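Side-chain contacts in protein disulfide isomerase (Pseudomonas aeruginosa, PDB 4N30), which probably works as a thiol-disulfide oxidoreductase of the DsbA subfamily, in the machinery that introduces disulfide bonds: residues H98-A101 against A106-V109; F129-S132 against G138-G141. All blocks are in the same frame, centred on the assembly; numbering follows the deposited sequence. Where two conformers were deposited one is given.

Both contacts belong to the helical insert of a DsbA-type thioredoxin fold and share helix 99-131: interaction 1 lies near its start, and interaction 2 folds the following loop back past its end. Their centres are 10 Å apart, and they touch directly. Leu108 CD1 meets Leu139 CD1 at 3.6 Å, and Ala101 CB lies 3.5 Å from Gly138 CA, so the returning loop packs on the same helix that carries the surface pair Glu100-Arg107. Interaction 2 is tied to the probable active site through Glu65, which directly precedes Cys66 of a likely CxxC pair with Cys69: Ser132 and Gly138 are hydrogen-bonded to its carboxylate. In interaction 1 the neighbouring His98, not the ion pair, touches Glu65.

Interaction 1 (H98-A101 against A106-V109)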
loop_
_atom_site.group_PDB
_atom_site.type_symbol
_atom_site.label_atom_id
_atom_site.label_comp_id
_atom_site.label_asym_id
_atom_site.label_seq_id
_atom_site.Cartn_x
_atom_site.Cartn_y
_atom_site.Cartn_z
ATOM N N HIS A 98 16.366 -1.279 1.913
ATOM C CA HIS A 98 15.764 -2.199 2.837
ATOM C C HIS A 98 15.860 -3.667 2.466
ATOM O O HIS A 98 15.363 -4.540 3.209
ATOM C CB HIS A 98 14.318 -1.761 3.164
ATOM C CG HIS A 98 14.216 -0.436 3.783
ATOM N ND1 HIS A 98 15.017 0.110 4.771
ATOM C CD2 HIS A 98 13.247 0.483 3.517
ATOM C CE1 HIS A 98 14.538 1.356 5.080
ATOM N NE2 HIS A 98 13.466 1.568 4.310
ATOM N N GLY A 99 16.449 -3.928 1.308
ATOM C CA GLY A 99 16.915 -5.272 0.919
ATOM C C GLY A 99 15.822 -6.342 0.872
ATOM O O GLY A 99 14.635 -6.071 0.581
ATOM N N GLU A 100 16.250 -7.533 1.185
ATOM C CA GLU A 100 15.408 -8.685 1.066
ATOM C C GLU A 100 14.176 -8.592 1.946
ATOM O O GLU A 100 13.100 -9.066 1.546
ATOM C CB GLU A 100 16.257 -9.969 1.357
ATOM C CG GLU A 100 15.472 -11.298 1.197
ATOM C CD GLU A 100 14.862 -11.488 -0.213
ATOM O OE1 GLU A 100 15.199 -10.830 -1.192
ATOM O OE2 GLU A 100 13.878 -12.276 -0.370
ATOM N N ALA A 101 14.278 -8.103 3.138
ATOM C CA ALA A 101 13.171 -8.062 4.065
ATOM C C ALA A 101 11.985 -7.356 3.469
ATOM O O ALA A 101 10.861 -7.837 3.569
ATOM C CB ALA A 101 13.552 -7.355 5.338
ATOM N N ALA A 106 6.565 -7.712 1.101
ATOM C CA ALA A 106 5.607 -7.403 0.080
ATOM C C ALA A 106 4.913 -8.705 -0.413
ATOM O O ALA A 106 3.712 -8.739 -0.654
ATOM C CB ALA A 106 6.298 -6.637 -1.061
ATOM N N ARG A 107 5.720 -9.729 -0.602
ATOM C CA ARG A 107 5.132 -10.994 -1.053
ATOM C C ARG A 107 4.242 -11.589 -0.002
ATOM O O ARG A 107 3.168 -12.161 -0.370
ATOM C CB ARG A 107 6.256 -11.943 -1.444
ATOM C CG ARG A 107 7.118 -11.561 -2.658
ATOM C CD ARG A 107 8.247 -12.518 -2.984
ATOM N NE ARG A 107 9.276 -11.886 -3.736
ATOM C CZ ARG A 107 10.503 -11.560 -3.263
ATOM N NH1 ARG A 107 10.958 -12.024 -2.105
ATOM N NH2 ARG A 107 11.316 -10.993 -4.138
ATOM N N LEU A 108 4.560 -11.523 1.252
ATOM C CA LEU A 108 3.732 -12.054 2.319
ATOM C C LEU A 108 2.369 -11.365 2.299
ATOM O O LEU A 108 1.320 -12.060 2.390
ATOM C CB LEU A 108 4.337 -11.846 3.701
ATOM C CG LEU A 108 5.486 -12.743 3.989
ATOM C CD1 LEU A 108 6.096 -12.320 5.322
ATOM C CD2 LEU A 108 5.063 -14.196 4.023
ATOM N N VAL A 109 2.320 -10.047 2.063
ATOM C CA VAL A 109 1.021 -9.386 2.183
ATOM C C VAL A 109 0.136 -9.748 0.918
ATOM O O VAL A 109 -1.100 -9.912 1.021
ATOM C CB VAL A 109 1.026 -7.869 2.445
ATOM C CG1 VAL A 109 1.705 -7.573 3.760
ATOM C CG2 VAL A 109 1.639 -7.085 1.298
HETATM O O HOH W 1 14.553 -11.905 -3.362
#
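Glu100 and Arg107, seven residues apart on helix 99-131, meet through one atom pair, OE2 of the acid and NH1 of the base, 3.4 Å apart. An i to i+7 spacing spans about two helical turns and puts both side chains on the same face. The two form a salt bridge, but the hydrogen bond within it is weak, with an N-H...O angle of 149°. OE2 arrives at the edge of the guanidinium, in its plane, and the carboxylate is tilted by only 24° against that group. Two conformers of Glu100 were deposited, so the pairing described is that of one of them.

The tight part belongs to the arginine. Its chain, extended from CG to NE, packs against Ile164 and Ile168 of helix 162-177 and Ala158 of helix 151-160. The loose part is the solvent-facing acid: Glu100 has CG anti to the backbone N (chi1 -177°) and then bends at chi2, which carries the carboxylate toward Arg107.

Each charge has a second partner. Glu100 OE1 makes a salt bridge with Arg103, and Arg107 NE forms a long, weak ion pair with Asp165. The chemistry is consistent with a loose surface pairing in which Glu100-Arg107 is a minor link and Arg103 the stronger partner of the acid.

Interaction 2 (F129-S132 against G138-G141); sequences FAQS and GLPG
Ser132 sets its hydroxyl against the Gly138 backbone where the loop that follows helix 99-131, in the helical insert of the thioredoxin fold, doubles back past the helix end. Ser132 is the first residue to leave helical geometry, and its CA lies 4.2 Å from that of Leu139.

Followed outward, the serine side chain has CB 3.9 Å from Gly138 C. A chi1 of -180° turns OG away from the backbone N, beside the carbonyl carbon, and the hydroxyl comes still nearer, with OG 3.1 Å from Gly138 C and 3.2 Å from Gly138 CA. This is close packing without a direct bond, because the angles from OG to Gly138 N and O are poor. OG is instead hydrogen-bonded to Glu65 and to Gly134 N, while Gly138 N is bonded to the other carboxylate oxygen of Glu65. One acid thus holds both sides of the buried contact.

Beside this polar part, Leu139 CD2 packs at the helix end, 3.7 Å from Gln131 CB and from Ser132 N. Pro140, which is exposed, reaches the same glutamine, with CD 3.7 Å from Gln131 O, whereas Gln131 OE1 accepts a hydrogen bond from Asp145 N. Across the backbones, Ser132 CA makes a bent C-H...O contact with Gly138 O, 3.5 Å away, with 130° at the hydrogen.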
loop_
_atom_site.group_PDB
_atom_site.type_symbol
_atom_site.label_atom_id
_atom_site.label_comp_id
_atom_site.label_asym_id
_atom_site.label_seq_id
_atom_site.Cartn_x
_atom_site.Cartn_y
_atom_site.Cartn_z
ATOM N N PHE A 129 4.207 -4.503 10.167
ATOM C CA PHE A 129 4.766 -3.274 10.762
ATOM C C PHE A 129 5.001 -3.470 12.278
ATOM O O PHE A 129 5.965 -2.901 12.808
ATOM C CB PHE A 129 3.778 -2.068 10.555
ATOM C CG PHE A 129 3.926 -1.358 9.246
ATOM C CD1 PHE A 129 5.168 -0.994 8.757
ATOM C CD2 PHE A 129 2.796 -0.979 8.531
ATOM C CE1 PHE A 129 5.307 -0.315 7.541
ATOM C CE2 PHE A 129 2.923 -0.289 7.315
ATOM C CZ PHE A 129 4.202 0.019 6.837
ATOM N N ALA A 130 4.172 -4.240 12.938
ATOM C CA ALA A 130 4.387 -4.476 14.403
ATOM C C ALA A 130 5.503 -5.432 14.634
ATOM O O ALA A 130 6.236 -5.228 15.611
ATOM C CB ALA A 130 3.101 -5.084 14.997
ATOM N N GLN A 131 5.703 -6.436 13.828
ATOM C CA GLN A 131 6.615 -7.529 14.134
ATOM C C GLN A 131 8.008 -7.362 13.562
ATOM O O GLN A 131 8.924 -7.964 14.097
ATOM C CB GLN A 131 5.971 -8.858 13.662
ATOM C CG GLN A 131 4.720 -9.217 14.501
ATOM C CD GLN A 131 4.089 -10.448 14.015
ATOM O OE1 GLN A 131 4.741 -11.369 13.531
ATOM N NE2 GLN A 131 2.768 -10.454 14.148
ATOM N N SER A 132 8.129 -6.708 12.416
ATOM C CA SER A 132 9.473 -6.499 11.838
ATOM C C SER A 132 10.370 -5.620 12.709
ATOM O O SER A 132 9.869 -4.638 13.300
ATOM C CB SER A 132 9.331 -5.917 10.424
ATOM O OG SER A 132 10.656 -5.762 9.959
ATOM N N GLY A 138 13.885 -6.719 9.153
ATOM C CA GLY A 138 12.903 -7.748 8.787
ATOM C C GLY A 138 12.286 -8.455 9.987
ATOM O O GLY A 138 12.525 -8.184 11.197
ATOM N N LEU A 139 11.440 -9.423 9.637
ATOM C CA LEU A 139 10.760 -10.286 10.623
ATOM C C LEU A 139 11.809 -11.255 11.185
ATOM O O LEU A 139 12.672 -11.768 10.446
ATOM C CB LEU A 139 9.664 -11.082 9.932
ATOM C CG LEU A 139 8.537 -10.229 9.349
ATOM C CD1 LEU A 139 7.712 -11.004 8.318
ATOM C CD2 LEU A 139 7.647 -9.782 10.485
ATOM N N PRO A 140 11.736 -11.636 12.432
ATOM C CA PRO A 140 12.650 -12.666 12.982
ATOM C C PRO A 140 12.491 -13.957 12.220
ATOM O O PRO A 140 11.375 -14.474 12.029
ATOM C CB PRO A 140 12.105 -12.800 14.402
ATOM C CG PRO A 140 11.647 -11.432 14.763
ATOM C CD PRO A 140 10.836 -11.106 13.451
ATOM N N GLY A 141 13.586 -14.511 11.694
ATOM C CA GLY A 141 13.557 -15.713 10.914
ATOM C C GLY A 141 12.776 -15.561 9.605
ATOM O O GLY A 141 12.329 -16.543 8.992
#